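PDB 6CHU: citrate lyase subunit beta-like protein from Mycobacterium tuberculosis H37Rv, which is a magnesium-dependent lyase of the HpcH/HpaI aldolase family, a bifunctional enzyme serving itaconate dissimilation and leucine catabolism. Local coordinates for residues A[19-22]-A[28-31]; A[37-42]-A[62-67]; A[83-88]-A[108-113]. All coordinates share one frame; numbering follows the deposited sequence.

How the interactions relate
All three contacts join pieces of one TIM barrel. Interactions 1 and 2 share ground: strands 17-22 and 38-42 are neighbours in the sheet, tied by backbone hydrogen bonds such as L19 O to I40 N at 2.9 Å, and the F29 ring of interaction 1 packs on T62. Interaction 3 lies apart, its centre about 21 Å from that of interaction 1 and 16 Å from that of interaction 2. Interaction 2 is the buried, wholly apolar one. Interactions 1 and 3 are partly buried, each combining apolar packing with an arginine that holds a small molecule probably from the crystallisation liquor, acetate in 28-31 and ethanediol in 108-113.

Interaction 1 of 3, residues A[19-22]-A[28-31]; sequences LFCP and RFAK. With ACT (acetate ion), chain D.
C21 carries its SG anti to the backbone N (chi1 -179°), which aims the sulfur from strand 17-22 at the start of helix 29-35, while F29, whose CG stands anti to the carbonyl carbon (chi1 -73°), brings its ring alongside the strand end. The sulfur meets the rim of the ring and not its face: SG of C21 is 3.7 Å from CD1 of F29, and the direction from the ring centroid to the sulfur lies 74° off the ring normal. Next along the same rim, the carbonyl O of P22 lies in the ring plane, 3.6 Å from CE1 of F29. Two electron-rich atoms thus face the hydrogen-bearing perimeter of one aromatic ring.

R28 also touches the sulfur, through CB at 4.1 Å from C21 SG, but its chain then bends at chi2 and chi3 and carries the guanidinium off to a bound acetate, probably picked up from the crystallisation liquor. NH2 of R28 donates to acetate O at a doubtfully short distance, and NE of R28 makes a weak bond to OXT at 3.3 Å, so the carboxylate lies side-on at the guanidinium edge. CD of K31 covers one face, 3.3 Å above the guanidinium plane and over its centre. Elsewhere, C21 packs on V39 and A32.

No hydrogen bond crosses between 19-22 and 28-31; the chemistry implies a junction held by van der Waals packing, probably with a weak electrostatic share at the ring edge, while the arginine's charge is led away from the strand to the acetate, whose CH3 approaches CD2 of L19.

Interaction 2 of 3, residues A[37-42]-A[62-67]; sequences DVVILD and TPLDPE
V39 and L64 are the closest backbone points, their CA atoms 8.6 Å apart, a spacing bridged by side chains without any hydrogen bond between strand 38-42 and the irregular segment 62-67. L64 does the reaching. A single methyl, CD1, comes 4.0 Å from CG1 of V39 and 4.1 Å from CD2 of L41, so it meets two residues that point outward from the same face of the strand. The side chain of L64 runs about perpendicular to that of V39 and at a slant to that of L41. Its CG is placed anti to the carbonyl carbon (chi1 -71°) and the chain then extends to CD1 (chi2 -176°), which carries that methyl out to both strand residues.

Beyond the leucine the segment turns: OD1 of D65 accepts from N of E67 at 2.9 Å in an Asx turn, the donor standing above the carboxylate plane.

The contact belongs to the layer between the barrel strands and their outer covering. Helix 29-35 adds F29, which packs on both L41 and L64, while T69 of strand 69-72 also touches both leucines. Thus the passage from helix 52-61 into strand 69-72 lies against the preceding strand, 38-42, and the helix before it.

Interaction 3 of 3, residues A[83-88]-A[108-113]; sequences RDLEAL and IELAPR. With EDO (1,2-ethanediol), chain G.
L85 of helix 79-89 makes an apolar contact with L110, extended by a methyl lying over the guanidinium of R113, in the loop between helix 104-108 and strand 114-119 on the outside of the barrel. Its two methyls divide the work. CD1 meets CD2 of L110 at 4.0 Å, the two side chains crossing at about a right angle, while CD2 rests over one face of the R113 guanidinium, 3.7 Å above its plane and over its centre.

Several bonds fix that flat group. R113 is extended from CG to NE, yet its guanidinium turns (chi4 92°) to let NH1 bond back to O of L110 at 3.0 Å, from above the carbonyl plane; the backbone N of R113 grips the same oxygen. NE of R113 donates to O2 of an ethanediol, probably from the crystallisation liquor, at 3.0 Å. A water accepts from NH2 of R113 at 2.9 Å and donates to O of L85 at 2.7 Å, bridging the two segments.

L110 also packs on V96 and L98, and R113 on V96. I108 to A111 form a type I beta turn, followed by a cis peptide before P112. The whole is packing supplemented by a water bridge in a TIM barrel's outer layer, where a helix lies against the loop that leads into a later barrel strand.

Interaction 1 of 3, residues A[19-22]-A[28-31]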
ATOM      1  N   LEU A  19      -1.935 -26.023   8.951  1.00 23.96           N
ATOM      2  CA  LEU A  19      -3.115 -26.202   9.795  1.00 24.75           C
ATOM      3  C   LEU A  19      -2.772 -25.896  11.245  1.00 23.53           C
ATOM      4  O   LEU A  19      -1.900 -26.550  11.827  1.00 24.92           O
ATOM      5  CB  LEU A  19      -3.663 -27.624   9.657  1.00 23.62           C
ATOM      6  CG  LEU A  19      -4.797 -28.022  10.597  1.00 24.80           C
ATOM      7  CD1 LEU A  19      -5.994 -27.106  10.393  1.00 25.44           C
ATOM      8  CD2 LEU A  19      -5.189 -29.468  10.372  1.00 25.39           C
ATOM      9  N   PHE A  20      -3.464 -24.914  11.826  1.00 24.21           N
ATOM     10  CA  PHE A  20      -3.391 -24.695  13.266  1.00 22.63           C
ATOM     11  C   PHE A  20      -4.009 -25.874  14.012  1.00 26.83           C
ATOM     12  O   PHE A  20      -5.087 -26.360  13.658  1.00 26.14           O
ATOM     13  CB  PHE A  20      -4.136 -23.422  13.673  1.00 21.83           C
ATOM     14  CG  PHE A  20      -3.352 -22.158  13.502  1.00 23.07           C
ATOM     15  CD1 PHE A  20      -2.300 -21.841  14.362  1.00 22.61           C
ATOM     16  CD2 PHE A  20      -3.699 -21.252  12.510  1.00 20.56           C
ATOM     17  CE1 PHE A  20      -1.591 -20.654  14.205  1.00 23.74           C
ATOM     18  CE2 PHE A  20      -2.996 -20.074  12.342  1.00 21.57           C
ATOM     19  CZ  PHE A  20      -1.936 -19.767  13.194  1.00 24.27           C
ATOM     20  N   CYS A  21      -3.329 -26.312  15.069  1.00 21.60           N
ATOM     21  CA  CYS A  21      -3.877 -27.271  16.025  1.00 24.22           C
ATOM     22  C   CYS A  21      -3.568 -26.739  17.417  1.00 29.05           C
ATOM     23  O   CYS A  21      -2.380 -26.591  17.768  1.00 29.53           O
ATOM     24  CB  CYS A  21      -3.279 -28.666  15.817  1.00 28.92           C
ATOM     25  SG  CYS A  21      -3.900 -29.945  16.927  1.00 32.88           S
ATOM     26  N   PRO A  22      -4.577 -26.413  18.225  1.00 27.46           N
ATOM     27  CA  PRO A  22      -4.307 -25.983  19.609  1.00 26.89           C
ATOM     28  C   PRO A  22      -3.493 -27.030  20.357  1.00 27.96           C
ATOM     29  O   PRO A  22      -3.830 -28.218  20.362  1.00 28.18           O
ATOM     30  CB  PRO A  22      -5.708 -25.827  20.216  1.00 28.93           C
ATOM     31  CG  PRO A  22      -6.631 -25.703  19.045  1.00 35.77           C
ATOM     32  CD  PRO A  22      -6.019 -26.498  17.936  1.00 34.24           C
ATOM     33  N   ARG A  28      -5.396 -34.749  19.250  1.00 37.03           N
ATOM     34  CA  ARG A  28      -5.641 -34.380  17.862  1.00 38.96           C
ATOM     35  C   ARG A  28      -4.365 -34.209  17.046  1.00 37.54           C
ATOM     36  O   ARG A  28      -4.458 -33.976  15.838  1.00 35.84           O
ATOM     37  CB  ARG A  28      -6.450 -33.081  17.795  1.00 41.31           C
ATOM     38  CG  ARG A  28      -7.710 -33.085  18.649  1.00 52.89           C
ATOM     39  CD  ARG A  28      -8.651 -34.210  18.253  1.00 58.34           C
ATOM     40  NE  ARG A  28      -9.145 -34.056  16.888  1.00 63.06           N
ATOM     41  CZ  ARG A  28     -10.045 -34.857  16.327  1.00 67.86           C
ATOM     42  NH1 ARG A  28     -10.548 -35.875  17.012  1.00 63.87           N
ATOM     43  NH2 ARG A  28     -10.437 -34.643  15.080  1.00 70.71           N
ATOM     44  N   PHE A  29      -3.184 -34.313  17.668  1.00 35.87           N
ATOM     45  CA  PHE A  29      -1.942 -33.980  16.966  1.00 35.55           C
ATOM     46  C   PHE A  29      -1.725 -34.902  15.770  1.00 35.50           C
ATOM     47  O   PHE A  29      -1.389 -34.444  14.672  1.00 31.41           O
ATOM     48  CB  PHE A  29      -0.732 -34.077  17.907  1.00 32.85           C
ATOM     49  CG  PHE A  29      -0.624 -32.965  18.925  1.00 32.67           C
ATOM     50  CD1 PHE A  29      -1.587 -31.973  19.025  1.00 31.46           C
ATOM     51  CD2 PHE A  29       0.461 -32.928  19.793  1.00 31.54           C
ATOM     52  CE1 PHE A  29      -1.467 -30.962  19.970  1.00 32.10           C
ATOM     53  CE2 PHE A  29       0.588 -31.925  20.737  1.00 29.84           C
ATOM     54  CZ  PHE A  29      -0.375 -30.939  20.828  1.00 29.04           C
ATOM     55  N   ALA A  30      -1.905 -36.210  15.969  1.00 38.04           N
ATOM     56  CA  ALA A  30      -1.669 -37.157  14.882  1.00 37.93           C
ATOM     57  C   ALA A  30      -2.623 -36.906  13.721  1.00 36.32           C
ATOM     58  O   ALA A  30      -2.220 -36.966  12.553  1.00 39.59           O
ATOM     59  CB  ALA A  30      -1.802 -38.594  15.389  1.00 41.31           C
ATOM     60  N   LYS A  31      -3.889 -36.614  14.026  1.00 37.89           N
ATOM     61  CA  LYS A  31      -4.863 -36.355  12.972  1.00 39.81           C
ATOM     62  C   LYS A  31      -4.504 -35.096  12.198  1.00 38.13           C
ATOM     63  O   LYS A  31      -4.646 -35.048  10.971  1.00 32.76           O
ATOM     64  CB  LYS A  31      -6.263 -36.222  13.567  1.00 45.74           C
ATOM     65  CG  LYS A  31      -6.826 -37.499  14.164  1.00 52.45           C
ATOM     66  CD  LYS A  31      -8.218 -37.250  14.733  1.00 56.99           C
ATOM     67  CE  LYS A  31      -8.850 -38.532  15.261  1.00 61.19           C
ATOM     68  NZ  LYS A  31      -8.953 -39.572  14.199  1.00 60.05           N
TER
HETATM   69  C   ACT D 303      -8.247 -32.194  14.004  1.00 59.40           C
HETATM   70  O   ACT D 303      -9.029 -33.131  13.668  1.00 59.01           O
HETATM   71  OXT ACT D 303      -8.292 -31.452  15.024  1.00 61.50           O
HETATM   72  CH3 ACT D 303      -7.064 -31.898  13.029  1.00 52.18           C

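Interaction 2 of 3, residues A[37-42]-A[62-67]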
ATOM      1  N   ASP A  37      -0.102 -30.424   5.398  1.00 27.16           N
ATOM      2  CA  ASP A  37       1.292 -30.434   4.971  1.00 32.57           C
ATOM      3  C   ASP A  37       2.213 -30.024   6.116  1.00 31.09           C
ATOM      4  O   ASP A  37       3.218 -30.686   6.382  1.00 29.95           O
ATOM      5  CB  ASP A  37       1.465 -29.511   3.766  1.00 28.73           C
ATOM      6  CG  ASP A  37       0.721 -30.015   2.544  1.00 30.91           C
ATOM      7  OD1 ASP A  37       0.959 -31.164   2.133  1.00 35.48           O
ATOM      8  OD2 ASP A  37      -0.106 -29.261   2.000  1.00 31.85           O
ATOM      9  N   VAL A  38       1.866 -28.953   6.818  1.00 26.20           N
ATOM     10  CA  VAL A  38       2.599 -28.504   8.002  1.00 24.98           C
ATOM     11  C   VAL A  38       1.582 -28.212   9.094  1.00 27.97           C
ATOM     12  O   VAL A  38       0.523 -27.637   8.824  1.00 28.04           O
ATOM     13  CB  VAL A  38       3.457 -27.250   7.711  1.00 25.60           C
ATOM     14  CG1 VAL A  38       4.055 -26.667   9.010  1.00 21.26           C
ATOM     15  CG2 VAL A  38       4.568 -27.574   6.744  1.00 28.90           C
ATOM     16  N   VAL A  39       1.893 -28.613  10.321  1.00 24.94           N
ATOM     17  CA  VAL A  39       1.042 -28.335  11.471  1.00 23.10           C
ATOM     18  C   VAL A  39       1.655 -27.187  12.262  1.00 24.86           C
ATOM     19  O   VAL A  39       2.867 -27.178  12.523  1.00 25.18           O
ATOM     20  CB  VAL A  39       0.879 -29.581  12.354  1.00 24.32           C
ATOM     21  CG1 VAL A  39       0.146 -29.237  13.640  1.00 29.56           C
ATOM     22  CG2 VAL A  39       0.140 -30.684  11.590  1.00 27.15           C
ATOM     23  N   ILE A  40       0.824 -26.230  12.658  1.00 21.17           N
ATOM     24  CA  ILE A  40       1.225 -25.169  13.578  1.00 20.62           C
ATOM     25  C   ILE A  40       0.651 -25.535  14.941  1.00 26.91           C
ATOM     26  O   ILE A  40      -0.547 -25.354  15.186  1.00 23.85           O
ATOM     27  CB  ILE A  40       0.729 -23.790  13.130  1.00 20.80           C
ATOM     28  CG1 ILE A  40       1.130 -23.487  11.684  1.00 21.95           C
ATOM     29  CG2 ILE A  40       1.277 -22.713  14.075  1.00 20.75           C
ATOM     30  CD1 ILE A  40       0.315 -22.336  11.073  1.00 22.01           C
ATOM     31  N   LEU A  41       1.490 -26.043  15.842  1.00 22.76           N
ATOM     32  CA  LEU A  41       1.028 -26.319  17.198  1.00 24.22           C
ATOM     33  C   LEU A  41       0.966 -24.989  17.935  1.00 29.00           C
ATOM     34  O   LEU A  41       1.959 -24.250  17.985  1.00 25.92           O
ATOM     35  CB  LEU A  41       1.936 -27.322  17.910  1.00 24.48           C
ATOM     36  CG  LEU A  41       1.938 -28.749  17.344  1.00 23.74           C
ATOM     37  CD1 LEU A  41       3.042 -29.587  18.000  1.00 27.64           C
ATOM     38  CD2 LEU A  41       0.582 -29.452  17.514  1.00 23.90           C
ATOM     39  N   ASP A  42      -0.210 -24.663  18.463  1.00 25.39           N
ATOM     40  CA  ASP A  42      -0.527 -23.303  18.865  1.00 26.02           C
ATOM     41  C   ASP A  42      -0.499 -23.177  20.381  1.00 24.79           C
ATOM     42  O   ASP A  42      -1.253 -23.863  21.079  1.00 25.97           O
ATOM     43  CB  ASP A  42      -1.894 -22.900  18.323  1.00 25.70           C
ATOM     44  CG  ASP A  42      -2.150 -21.421  18.443  1.00 27.19           C
ATOM     45  OD1 ASP A  42      -1.186 -20.666  18.740  1.00 22.51           O
ATOM     46  OD2 ASP A  42      -3.313 -21.015  18.232  1.00 24.60           O
ATOM     47  N   THR A  62       3.909 -35.086  23.474  1.00 36.93           N
ATOM     48  CA  THR A  62       3.315 -35.686  22.280  1.00 40.28           C
ATOM     49  C   THR A  62       3.982 -35.067  21.059  1.00 36.19           C
ATOM     50  O   THR A  62       3.440 -34.146  20.434  1.00 33.80           O
ATOM     51  CB  THR A  62       1.796 -35.485  22.266  1.00 44.48           C
ATOM     52  OG1 THR A  62       1.242 -36.010  23.484  1.00 45.27           O
ATOM     53  CG2 THR A  62       1.159 -36.205  21.088  1.00 41.24           C
ATOM     54  N   PRO A  63       5.166 -35.552  20.689  1.00 34.27           N
ATOM     55  CA  PRO A  63       5.921 -34.915  19.606  1.00 30.85           C
ATOM     56  C   PRO A  63       5.371 -35.250  18.226  1.00 34.93           C
ATOM     57  O   PRO A  63       4.854 -36.344  17.975  1.00 36.05           O
ATOM     58  CB  PRO A  63       7.334 -35.484  19.786  1.00 34.32           C
ATOM     59  CG  PRO A  63       7.120 -36.797  20.446  1.00 39.94           C
ATOM     60  CD  PRO A  63       5.918 -36.647  21.328  1.00 35.94           C
ATOM     61  N   LEU A  64       5.491 -34.275  17.332  1.00 31.16           N
ATOM     62  CA  LEU A  64       5.235 -34.432  15.907  1.00 34.42           C
ATOM     63  C   LEU A  64       6.554 -34.292  15.155  1.00 34.90           C
ATOM     64  O   LEU A  64       7.583 -33.937  15.731  1.00 35.53           O
ATOM     65  CB  LEU A  64       4.209 -33.400  15.413  1.00 31.23           C
ATOM     66  CG  LEU A  64       2.746 -33.564  15.838  1.00 30.17           C
ATOM     67  CD1 LEU A  64       1.876 -32.501  15.177  1.00 30.54           C
ATOM     68  CD2 LEU A  64       2.250 -34.969  15.497  1.00 32.10           C
ATOM     69  N   ASP A  65       6.520 -34.596  13.857  1.00 35.16           N
ATOM     70  CA  ASP A  65       7.707 -34.517  13.009  1.00 35.76           C
ATOM     71  C   ASP A  65       8.204 -33.079  12.947  1.00 31.62           C
ATOM     72  O   ASP A  65       7.511 -32.209  12.402  1.00 28.70           O
ATOM     73  CB  ASP A  65       7.386 -35.042  11.605  1.00 41.63           C
ATOM     74  CG  ASP A  65       8.592 -35.057  10.677  1.00 43.00           C
ATOM     75  OD1 ASP A  65       9.687 -34.601  11.064  1.00 39.11           O
ATOM     76  OD2 ASP A  65       8.439 -35.544   9.539  1.00 45.86           O
ATOM     77  N   PRO A  66       9.391 -32.780  13.486  1.00 31.82           N
ATOM     78  CA  PRO A  66       9.874 -31.392  13.463  1.00 30.76           C
ATOM     79  C   PRO A  66      10.205 -30.878  12.071  1.00 28.92           C
ATOM     80  O   PRO A  66      10.331 -29.663  11.909  1.00 31.94           O
ATOM     81  CB  PRO A  66      11.120 -31.436  14.360  1.00 34.76           C
ATOM     82  CG  PRO A  66      11.593 -32.825  14.263  1.00 32.96           C
ATOM     83  CD  PRO A  66      10.360 -33.686  14.129  1.00 32.92           C
ATOM     84  N   GLU A  67      10.336 -31.749  11.064  1.00 33.10           N
ATOM     85  CA  GLU A  67      10.490 -31.276   9.689  1.00 32.00           C
ATOM     86  C   GLU A  67       9.198 -30.695   9.125  1.00 31.69           C
ATOM     87  O   GLU A  67       9.236 -30.022   8.089  1.00 34.31           O
ATOM     88  CB  GLU A  67      10.966 -32.419   8.782  1.00 34.42           C
ATOM     89  CG  GLU A  67      12.245 -33.106   9.245  1.00 46.99           C
ATOM     90  CD  GLU A  67      13.407 -32.139   9.392  1.00 58.85           C
ATOM     91  OE1 GLU A  67      13.458 -31.139   8.644  1.00 59.59           O
ATOM     92  OE2 GLU A  67      14.272 -32.382  10.262  1.00 62.09           O
TER

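Interaction 3 of 3, residues A[83-88]-A[108-113]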
ATOM      1  N   ARG A  83       7.487 -18.495  29.180  1.00 27.53           N
ATOM      2  CA  ARG A  83       7.135 -19.871  29.514  1.00 29.06           C
ATOM      3  C   ARG A  83       7.184 -20.769  28.282  1.00 27.12           C
ATOM      4  O   ARG A  83       7.648 -21.913  28.365  1.00 25.86           O
ATOM      5  CB  ARG A  83       5.748 -19.918  30.156  1.00 29.65           C
ATOM      6  CG  ARG A  83       5.586 -19.049  31.405  1.00 30.26           C
ATOM      7  CD  ARG A  83       6.422 -19.542  32.578  1.00 43.29           C
ATOM      8  NE  ARG A  83       7.814 -19.098  32.527  1.00 50.40           N
ATOM      9  CZ  ARG A  83       8.226 -17.871  32.843  1.00 47.98           C
ATOM     10  NH1 ARG A  83       7.349 -16.950  33.221  1.00 44.36           N
ATOM     11  NH2 ARG A  83       9.517 -17.563  32.774  1.00 41.09           N
ATOM     12  N   ASP A  84       6.719 -20.261  27.132  1.00 27.02           N
ATOM     13  CA  ASP A  84       6.746 -21.029  25.885  1.00 24.22           C
ATOM     14  C   ASP A  84       8.165 -21.438  25.516  1.00 26.50           C
ATOM     15  O   ASP A  84       8.417 -22.586  25.131  1.00 24.47           O
ATOM     16  CB  ASP A  84       6.155 -20.214  24.733  1.00 22.66           C
ATOM     17  CG  ASP A  84       4.709 -19.847  24.944  1.00 27.16           C
ATOM     18  OD1 ASP A  84       4.018 -20.508  25.751  1.00 26.16           O
ATOM     19  OD2 ASP A  84       4.275 -18.885  24.288  1.00 24.61           O
ATOM     20  N   LEU A  85       9.099 -20.489  25.567  1.00 22.67           N
ATOM     21  CA  LEU A  85      10.467 -20.804  25.166  1.00 23.48           C
ATOM     22  C   LEU A  85      11.103 -21.808  26.112  1.00 26.24           C
ATOM     23  O   LEU A  85      11.885 -22.672  25.680  1.00 27.31           O
ATOM     24  CB  LEU A  85      11.293 -19.521  25.085  1.00 21.67           C
ATOM     25  CG  LEU A  85      10.833 -18.504  24.035  1.00 25.96           C
ATOM     26  CD1 LEU A  85      11.816 -17.341  23.973  1.00 27.85           C
ATOM     27  CD2 LEU A  85      10.678 -19.139  22.659  1.00 27.50           C
ATOM     28  N   GLU A  86      10.768 -21.735  27.400  1.00 23.64           N
ATOM     29  CA  GLU A  86      11.249 -22.752  28.326  1.00 25.61           C
ATOM     30  C   GLU A  86      10.718 -24.129  27.949  1.00 28.74           C
ATOM     31  O   GLU A  86      11.469 -25.111  27.942  1.00 30.60           O
ATOM     32  CB  GLU A  86      10.855 -22.391  29.751  1.00 29.50           C
ATOM     33  CG  GLU A  86      11.603 -21.189  30.278  1.00 35.06           C
ATOM     34  CD  GLU A  86      10.936 -20.571  31.492  1.00 46.86           C
ATOM     35  OE1 GLU A  86       9.909 -21.112  31.960  1.00 48.01           O
ATOM     36  OE2 GLU A  86      11.437 -19.535  31.971  1.00 47.84           O
ATOM     37  N   ALA A  87       9.428 -24.219  27.617  1.00 30.50           N
ATOM     38  CA  ALA A  87       8.860 -25.507  27.235  1.00 30.05           C
ATOM     39  C   ALA A  87       9.484 -26.027  25.947  1.00 28.08           C
ATOM     40  O   ALA A  87       9.735 -27.233  25.813  1.00 30.79           O
ATOM     41  CB  ALA A  87       7.343 -25.394  27.090  1.00 27.47           C
ATOM     42  N   LEU A  88       9.756 -25.128  24.997  1.00 23.39           N
ATOM     43  CA  LEU A  88      10.325 -25.527  23.713  1.00 23.09           C
ATOM     44  C   LEU A  88      11.717 -26.115  23.861  1.00 29.18           C
ATOM     45  O   LEU A  88      12.156 -26.887  22.996  1.00 27.91           O
ATOM     46  CB  LEU A  88      10.387 -24.327  22.784  1.00 22.65           C
ATOM     47  CG  LEU A  88       9.114 -24.057  22.004  1.00 30.50           C
ATOM     48  CD1 LEU A  88       9.186 -22.669  21.372  1.00 32.87           C
ATOM     49  CD2 LEU A  88       8.946 -25.147  20.945  1.00 29.46           C
ATOM     50  N   ILE A 108      14.652 -10.944  16.371  1.00 22.00           N
ATOM     51  CA  ILE A 108      16.033 -11.245  16.738  1.00 21.64           C
ATOM     52  C   ILE A 108      16.113 -11.858  18.129  1.00 24.19           C
ATOM     53  O   ILE A 108      16.961 -12.730  18.384  1.00 24.91           O
ATOM     54  CB  ILE A 108      16.878  -9.961  16.601  1.00 23.77           C
ATOM     55  CG1 ILE A 108      17.055  -9.614  15.122  1.00 26.48           C
ATOM     56  CG2 ILE A 108      18.245 -10.101  17.302  1.00 28.87           C
ATOM     57  CD1 ILE A 108      17.546  -8.200  14.885  1.00 30.13           C
ATOM     58  N   GLU A 109      15.226 -11.454  19.048  1.00 21.35           N
ATOM     59  CA  GLU A 109      15.344 -12.033  20.384  1.00 28.78           C
ATOM     60  C   GLU A 109      14.939 -13.501  20.434  1.00 30.22           C
ATOM     61  O   GLU A 109      15.101 -14.132  21.485  1.00 30.63           O
ATOM     62  CB  GLU A 109      14.544 -11.214  21.404  1.00 34.85           C
ATOM     63  CG  GLU A 109      13.050 -11.178  21.203  1.00 37.52           C
ATOM     64  CD  GLU A 109      12.355 -10.304  22.238  1.00 39.78           C
ATOM     65  OE1 GLU A 109      11.114 -10.139  22.163  1.00 31.29           O
ATOM     66  OE2 GLU A 109      13.057  -9.771  23.121  1.00 38.31           O
ATOM     67  N   LEU A 110      14.452 -14.058  19.327  1.00 21.87           N
ATOM     68  CA  LEU A 110      14.151 -15.475  19.216  1.00 20.97           C
ATOM     69  C   LEU A 110      15.283 -16.286  18.588  1.00 21.64           C
ATOM     70  O   LEU A 110      15.181 -17.515  18.550  1.00 24.39           O
ATOM     71  CB  LEU A 110      12.864 -15.676  18.403  1.00 20.03           C
ATOM     72  CG  LEU A 110      11.631 -14.971  18.985  1.00 22.05           C
ATOM     73  CD1 LEU A 110      10.399 -15.073  18.059  1.00 20.72           C
ATOM     74  CD2 LEU A 110      11.323 -15.525  20.388  1.00 22.47           C
ATOM     75  N   ALA A 111      16.329 -15.639  18.074  1.00 21.63           N
ATOM     76  CA  ALA A 111      17.510 -16.367  17.637  1.00 24.24           C
ATOM     77  C   ALA A 111      17.985 -17.276  18.766  1.00 29.19           C
ATOM     78  O   ALA A 111      17.902 -16.892  19.943  1.00 27.32           O
ATOM     79  CB  ALA A 111      18.629 -15.400  17.235  1.00 25.73           C
ATOM     80  N   PRO A 112      18.504 -18.477  18.460  1.00 26.88           N
ATOM     81  CA  PRO A 112      18.844 -19.019  17.136  1.00 23.36           C
ATOM     82  C   PRO A 112      17.702 -19.771  16.445  1.00 23.35           C
ATOM     83  O   PRO A 112      17.971 -20.541  15.526  1.00 24.24           O
ATOM     84  CB  PRO A 112      19.989 -19.987  17.458  1.00 23.77           C
ATOM     85  CG  PRO A 112      19.622 -20.521  18.817  1.00 26.80           C
ATOM     86  CD  PRO A 112      18.883 -19.404  19.543  1.00 26.86           C
ATOM     87  N   ARG A 113      16.460 -19.555  16.869  1.00 22.83           N
ATOM     88  CA  ARG A 113      15.325 -20.211  16.225  1.00 22.82           C
ATOM     89  C   ARG A 113      15.023 -19.571  14.871  1.00 21.21           C
ATOM     90  O   ARG A 113      15.338 -18.403  14.627  1.00 23.96           O
ATOM     91  CB  ARG A 113      14.087 -20.139  17.125  1.00 24.24           C
ATOM     92  CG  ARG A 113      14.297 -20.782  18.491  1.00 28.13           C
ATOM     93  CD  ARG A 113      13.233 -20.332  19.507  1.00 27.12           C
ATOM     94  NE  ARG A 113      13.628 -20.682  20.871  1.00 29.51           N
ATOM     95  CZ  ARG A 113      14.313 -19.872  21.676  1.00 31.02           C
ATOM     96  NH1 ARG A 113      14.668 -18.659  21.264  1.00 25.14           N
ATOM     97  NH2 ARG A 113      14.633 -20.264  22.900  1.00 28.82           N
TER
HETATM   98  C1  EDO G 306      14.662 -25.861  21.311  1.00 59.38           C
HETATM   99  O1  EDO G 306      14.261 -26.936  20.450  1.00 61.26           O
HETATM  100  C2  EDO G 306      13.787 -24.648  21.029  1.00 53.99           C
HETATM  101  O2  EDO G 306      14.358 -23.498  21.658  1.00 39.45           O
HETATM  102  O   HOH W   1      14.021 -22.843  24.000  1.00 25.45           O